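Local structure of transcription anti-terminator antagonist UpxZ (Bacteroides uniformis ATCC 8492, 4EPZ) at residues A[116-119]-A[120-123]; A[145-148]-A[149-153]. The protein probably antagonises transcription anti-termination and so takes part in regulating capsular polysaccharide synthesis. All coordinates share one frame; numbering follows the deposited sequence.

Contact 1: A[116-119]-A[120-123]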
loop_
_atom_site.group_PDB
_atom_site.type_symbol
_atom_site.label_atom_id
_atom_site.label_comp_id
_atom_site.label_asym_id
_atom_site.label_seq_id
_atom_site.Cartn_x
_atom_site.Cartn_y
_atom_site.Cartn_z
ATOM N N TYR A 116 -8.494 -8.194 -4.936
ATOM C CA TYR A 116 -9.924 -8.238 -4.721
ATOM C C TYR A 116 -10.269 -9.549 -3.988
ATOM O O TYR A 116 -11.297 -10.177 -4.261
ATOM C CB TYR A 116 -10.739 -8.009 -6.005
ATOM C CG TYR A 116 -10.780 -6.531 -6.276
ATOM C CD1 TYR A 116 -11.633 -5.699 -5.555
ATOM C CD2 TYR A 116 -9.855 -5.933 -7.126
ATOM C CE1 TYR A 116 -11.579 -4.321 -5.683
ATOM C CE2 TYR A 116 -9.828 -4.550 -7.297
ATOM C CZ TYR A 116 -10.669 -3.750 -6.547
ATOM O OH TYR A 116 -10.681 -2.387 -6.708
ATOM N N ASP A 117 -9.376 -9.969 -3.056
ATOM C CA ASP A 117 -9.597 -11.128 -2.182
ATOM C C ASP A 117 -10.599 -10.672 -1.113
ATOM O O ASP A 117 -10.248 -9.874 -0.237
ATOM C CB ASP A 117 -8.272 -11.584 -1.577
ATOM C CG ASP A 117 -8.330 -12.712 -0.569
ATOM O OD1 ASP A 117 -9.453 -13.191 -0.265
ATOM O OD2 ASP A 117 -7.267 -13.182 -0.164
ATOM N N GLU A 118 -11.837 -11.207 -1.159
ATOM C CA GLU A 118 -12.893 -10.786 -0.236
ATOM C C GLU A 118 -12.532 -11.083 1.242
ATOM O O GLU A 118 -13.020 -10.388 2.135
ATOM C CB GLU A 118 -14.238 -11.409 -0.629
ATOM C CG GLU A 118 -14.787 -10.836 -1.936
ATOM C CD GLU A 118 -15.060 -9.338 -2.046
ATOM O OE1 GLU A 118 -15.050 -8.629 -1.011
ATOM O OE2 GLU A 118 -15.283 -8.870 -3.187
ATOM N N GLU A 119 -11.629 -12.039 1.506
ATOM C CA GLU A 119 -11.218 -12.313 2.886
ATOM C C GLU A 119 -10.409 -11.144 3.444
ATOM O O GLU A 119 -10.473 -10.870 4.648
ATOM C CB GLU A 119 -10.391 -13.601 2.988
ATOM C CG GLU A 119 -11.164 -14.852 2.610
ATOM C CD GLU A 119 -10.407 -16.167 2.729
ATOM O OE1 GLU A 119 -9.153 -16.153 2.728
ATOM O OE2 GLU A 119 -11.076 -17.223 2.793
ATOM N N LEU A 120 -9.621 -10.456 2.572
ATOM C CA LEU A 120 -8.847 -9.303 3.039
ATOM C C LEU A 120 -9.797 -8.127 3.369
ATOM O O LEU A 120 -9.647 -7.542 4.445
ATOM C CB LEU A 120 -7.776 -8.887 2.026
ATOM C CG LEU A 120 -6.688 -9.927 1.721
ATOM C CD1 LEU A 120 -5.670 -9.326 0.731
ATOM C CD2 LEU A 120 -5.970 -10.422 2.978
ATOM N N ALA A 121 -10.789 -7.826 2.491
ATOM C CA ALA A 121 -11.785 -6.772 2.783
ATOM C C ALA A 121 -12.520 -7.087 4.085
ATOM O O ALA A 121 -12.662 -6.192 4.928
ATOM C CB ALA A 121 -12.794 -6.632 1.642
ATOM N N HIS A 122 -12.921 -8.377 4.278
ATOM C CA HIS A 122 -13.670 -8.811 5.455
ATOM C C HIS A 122 -12.881 -8.545 6.727
ATOM O O HIS A 122 -13.425 -7.941 7.671
ATOM C CB HIS A 122 -14.069 -10.290 5.357
ATOM C CG HIS A 122 -14.897 -10.745 6.514
ATOM N ND1 HIS A 122 -16.268 -10.565 6.531
ATOM C CD2 HIS A 122 -14.516 -11.305 7.685
ATOM C CE1 HIS A 122 -16.683 -11.044 7.694
ATOM N NE2 HIS A 122 -15.671 -11.500 8.425
ATOM N N GLU A 123 -11.585 -8.935 6.735
ATOM C CA GLU A 123 -10.724 -8.699 7.887
ATOM C C GLU A 123 -10.495 -7.180 8.115
ATOM O O GLU A 123 -10.520 -6.725 9.259
ATOM C CB GLU A 123 -9.407 -9.424 7.685
ATOM C CG GLU A 123 -8.531 -9.329 8.909
ATOM C CD GLU A 123 -7.340 -10.259 8.912
ATOM O OE1 GLU A 123 -7.202 -11.079 7.974
ATOM O OE2 GLU A 123 -6.549 -10.173 9.876
HETATM O O HOH W 1 -8.259 -12.083 5.697
#
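Asp117 and Leu120 meet across the first turn of helix 118-129, their side chains crossing at about a right angle. Between the two side chains the closest approach is from Asp117 OD2 to Leu120 CG, 3.8 Å; Leu120 CG thus lies against the carboxylate, 4.0 Å from Asp117 CG, while Leu120 CD1 reaches Asp117 CB at 4.1 Å. What sets this geometry is the first torsion of Asp117: with CG opposite the backbone N (chi1 176°), the carboxylate folds back over the start of the helix. There OD1 accepts from Glu119 N at 3.0 Å; the donor stands 46° out of the carboxylate plane, reaching the oxygen from above. OD2 is bound separately by the hydroxyl of Tyr92, and bonds to both oxygens would limit rotation of the carboxylate.

The backbone carbonyl of Asp117 starts the helical ladder. Leu120 N lies 2.9 Å from Asp117 O, whereas the bond to the same oxygen from Ala121 N is weak. One residue on, His122 N donates to Glu118 O at 2.9 Å, and the pattern has become regular. Glu119 O takes the amide of Glu123 and also a weak bond from a water, which donates in turn to Glu123 OE1 at 2.7 Å. This water links the first turn to the extended glutamate of the second. On the inner side, Leu120 rests on Leu108 and Thr115 of helix 102-115, and Ala121 on Tyr112.

Tyr116, at positive phi (54°), ends the preceding helical path just before Asp117. A side-chain oxygen accepting the amide two residues ahead identifies Asp117 as an N-cap, here at the head of helix 118-129 in a tight helix-to-helix turn.

Contact 2: A[145-148]-A[149-153]; sequences EELR and NFEEN
The last turns of helix 138-152 carry i to i+4 pairs along one exposed flank, and Arg148 and Glu152 form one of them. Their side chains run side by side in the same direction, with the guanidinium and carboxylate planes 58° apart. In the conformer described, Glu152 OE2 lies at the guanidinium edge, 3.9 Å from Arg148 NE, a long and tentative salt bridge, and 3.5 Å from Arg148 CD. A water accepts from Arg148 NE at 2.7 Å and, in the modelled conformers, donates to Glu152 OE1 and Asn149 OD1. A second would join Glu145 OE2 to Asn149 ND2, meeting the amide's other end, though alternate conformers of all three residues make these bridges tentative.

Beneath these side chains runs regular alpha-helical bonding, with Asn149 N to Glu145 O at 2.9 Å. On the inner side, Leu147 CG and Glu151 OE2 stand 3.9 Å apart, the carboxylate oxygen being bound by His125 NE2 of helix 118-129. Phe150, with CG opposite its carbonyl carbon (chi1 -72°), brings CD2 to 3.3 Å from Glu146 O; its ring meets that of Trp110 edge-to-face. At the C-terminal end Asn149 O receives weak bonds from both N and ND2 of Asn153, where the chain leaves helical geometry.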
loop_
_atom_site.group_PDB
_atom_site.type_symbol
_atom_site.label_atom_id
_atom_site.label_comp_id
_atom_site.label_asym_id
_atom_site.label_seq_id
_atom_site.Cartn_x
_atom_site.Cartn_y
_atom_site.Cartn_z
ATOM N N GLU A 145 -11.467 5.583 3.658
ATOM C CA GLU A 145 -11.802 6.199 2.383
ATOM C C GLU A 145 -11.131 5.416 1.249
ATOM O O GLU A 145 -11.772 5.099 0.239
ATOM C CB GLU A 145 -11.378 7.680 2.390
ATOM C CG GLU A 145 -11.826 8.484 1.178
ATOM C CD GLU A 145 -11.312 9.915 1.138
ATOM O OE1 GLU A 145 -11.005 10.479 2.215
ATOM O OE2 GLU A 145 -11.201 10.470 0.021
ATOM N N GLU A 146 -9.847 5.075 1.418
ATOM C CA GLU A 146 -9.088 4.327 0.394
ATOM C C GLU A 146 -9.722 2.955 0.129
ATOM O O GLU A 146 -9.941 2.580 -1.036
ATOM C CB GLU A 146 -7.619 4.186 0.805
ATOM C CG GLU A 146 -6.877 5.513 0.637
ATOM C CD GLU A 146 -5.516 5.625 1.306
ATOM O OE1 GLU A 146 -4.900 4.571 1.576
ATOM O OE2 GLU A 146 -5.047 6.763 1.523
ATOM N N LEU A 147 -10.053 2.231 1.206
ATOM C CA LEU A 147 -10.713 0.927 1.106
ATOM C C LEU A 147 -12.048 1.057 0.378
ATOM O O LEU A 147 -12.304 0.277 -0.553
ATOM C CB LEU A 147 -10.945 0.315 2.481
ATOM C CG LEU A 147 -11.687 -1.044 2.485
ATOM C CD1 LEU A 147 -10.944 -2.111 1.639
ATOM C CD2 LEU A 147 -11.941 -1.511 3.923
ATOM N N ARG A 148 -12.876 2.040 0.765
ATOM C CA ARG A 148 -14.161 2.222 0.106
ATOM C C ARG A 148 -13.981 2.496 -1.400
ATOM O O ARG A 148 -14.723 1.924 -2.208
ATOM C CB ARG A 148 -14.963 3.342 0.758
ATOM C CG ARG A 148 -16.422 3.379 0.252
ATOM C CD ARG A 148 -17.178 4.598 0.693
ATOM N NE ARG A 148 -16.569 5.844 0.217
ATOM C CZ ARG A 148 -15.880 6.678 0.991
ATOM N NH1 ARG A 148 -15.705 6.410 2.281
ATOM N NH2 ARG A 148 -15.349 7.780 0.478
ATOM N N ASN A 149 -12.977 3.327 -1.779
ATOM C CA ASN A 149 -12.729 3.640 -3.184
ATOM C C ASN A 149 -12.300 2.374 -3.953
ATOM O O ASN A 149 -12.757 2.171 -5.076
ATOM C CB ASN A 149 -11.709 4.750 -3.312
ATOM C CG ASN A 149 -12.298 6.126 -3.020
ATOM O OD1 ASN A 149 -13.460 6.418 -3.332
ATOM N ND2 ASN A 149 -11.503 7.021 -2.458
ATOM N N PHE A 150 -11.457 1.509 -3.337
ATOM C CA PHE A 150 -11.061 0.259 -4.015
ATOM C C PHE A 150 -12.293 -0.649 -4.221
ATOM O O PHE A 150 -12.452 -1.245 -5.290
ATOM C CB PHE A 150 -9.978 -0.474 -3.202
ATOM C CG PHE A 150 -8.623 0.207 -3.235
ATOM C CD1 PHE A 150 -8.071 0.641 -4.440
ATOM C CD2 PHE A 150 -7.846 0.304 -2.078
ATOM C CE1 PHE A 150 -6.813 1.257 -4.470
ATOM C CE2 PHE A 150 -6.580 0.899 -2.118
ATOM C CZ PHE A 150 -6.076 1.366 -3.312
ATOM N N GLU A 151 -13.171 -0.721 -3.215
ATOM C CA GLU A 151 -14.363 -1.564 -3.304
ATOM C C GLU A 151 -15.287 -1.069 -4.419
ATOM O O GLU A 151 -15.754 -1.871 -5.238
ATOM C CB GLU A 151 -15.115 -1.588 -1.970
ATOM C CG GLU A 151 -14.409 -2.364 -0.871
ATOM C CD GLU A 151 -15.074 -2.246 0.484
ATOM O OE1 GLU A 151 -15.927 -1.349 0.670
ATOM O OE2 GLU A 151 -14.763 -3.079 1.357
ATOM N N GLU A 152 -15.523 0.246 -4.483
ATOM C CA GLU A 152 -16.427 0.849 -5.473
ATOM C C GLU A 152 -15.876 0.860 -6.909
ATOM O O GLU A 152 -16.652 1.030 -7.870
ATOM C CB GLU A 152 -16.737 2.278 -5.045
ATOM C CG GLU A 152 -17.584 2.340 -3.790
ATOM C CD GLU A 152 -17.963 3.744 -3.358
ATOM O OE1 GLU A 152 -17.506 4.715 -4.005
ATOM O OE2 GLU A 152 -18.704 3.874 -2.359
ATOM N N ASN A 153 -14.552 0.751 -7.076
ATOM C CA ASN A 153 -13.935 0.845 -8.404
ATOM C C ASN A 153 -13.296 -0.457 -8.860
ATOM O O ASN A 153 -12.398 -0.450 -9.717
ATOM C CB ASN A 153 -12.903 1.960 -8.395
ATOM C CG ASN A 153 -13.567 3.300 -8.232
ATOM O OD1 ASN A 153 -14.484 3.656 -8.979
ATOM N ND2 ASN A 153 -13.175 4.031 -7.220
HETATM O O HOH W 2 -12.628 9.430 -1.935
HETATM O O HOH W 3 -15.847 6.511 -2.351
#

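Overall arrangement
Running from the N terminus, the chain completes helix 102-115 before contact 1 opens helix 118-129; contact 2 lies near the end of the next helix, 138-152. The two follow in series, neither nested nor crossed, and as each is continuous in sequence, neither closes a long loop. Their centres are 12 Å apart and they touch directly: Tyr116 OH reaches Phe150 O at 2.5 Å, a probable hydrogen bond, and Ala121 CB packs 4.1 Å from Glu151 OE2. Both also lean on helix 102-115, where Tyr112 meets Tyr116, Ala121, Leu147 and Glu151. The start of one helix is thereby joined to the end of its successor in this all-helical protein.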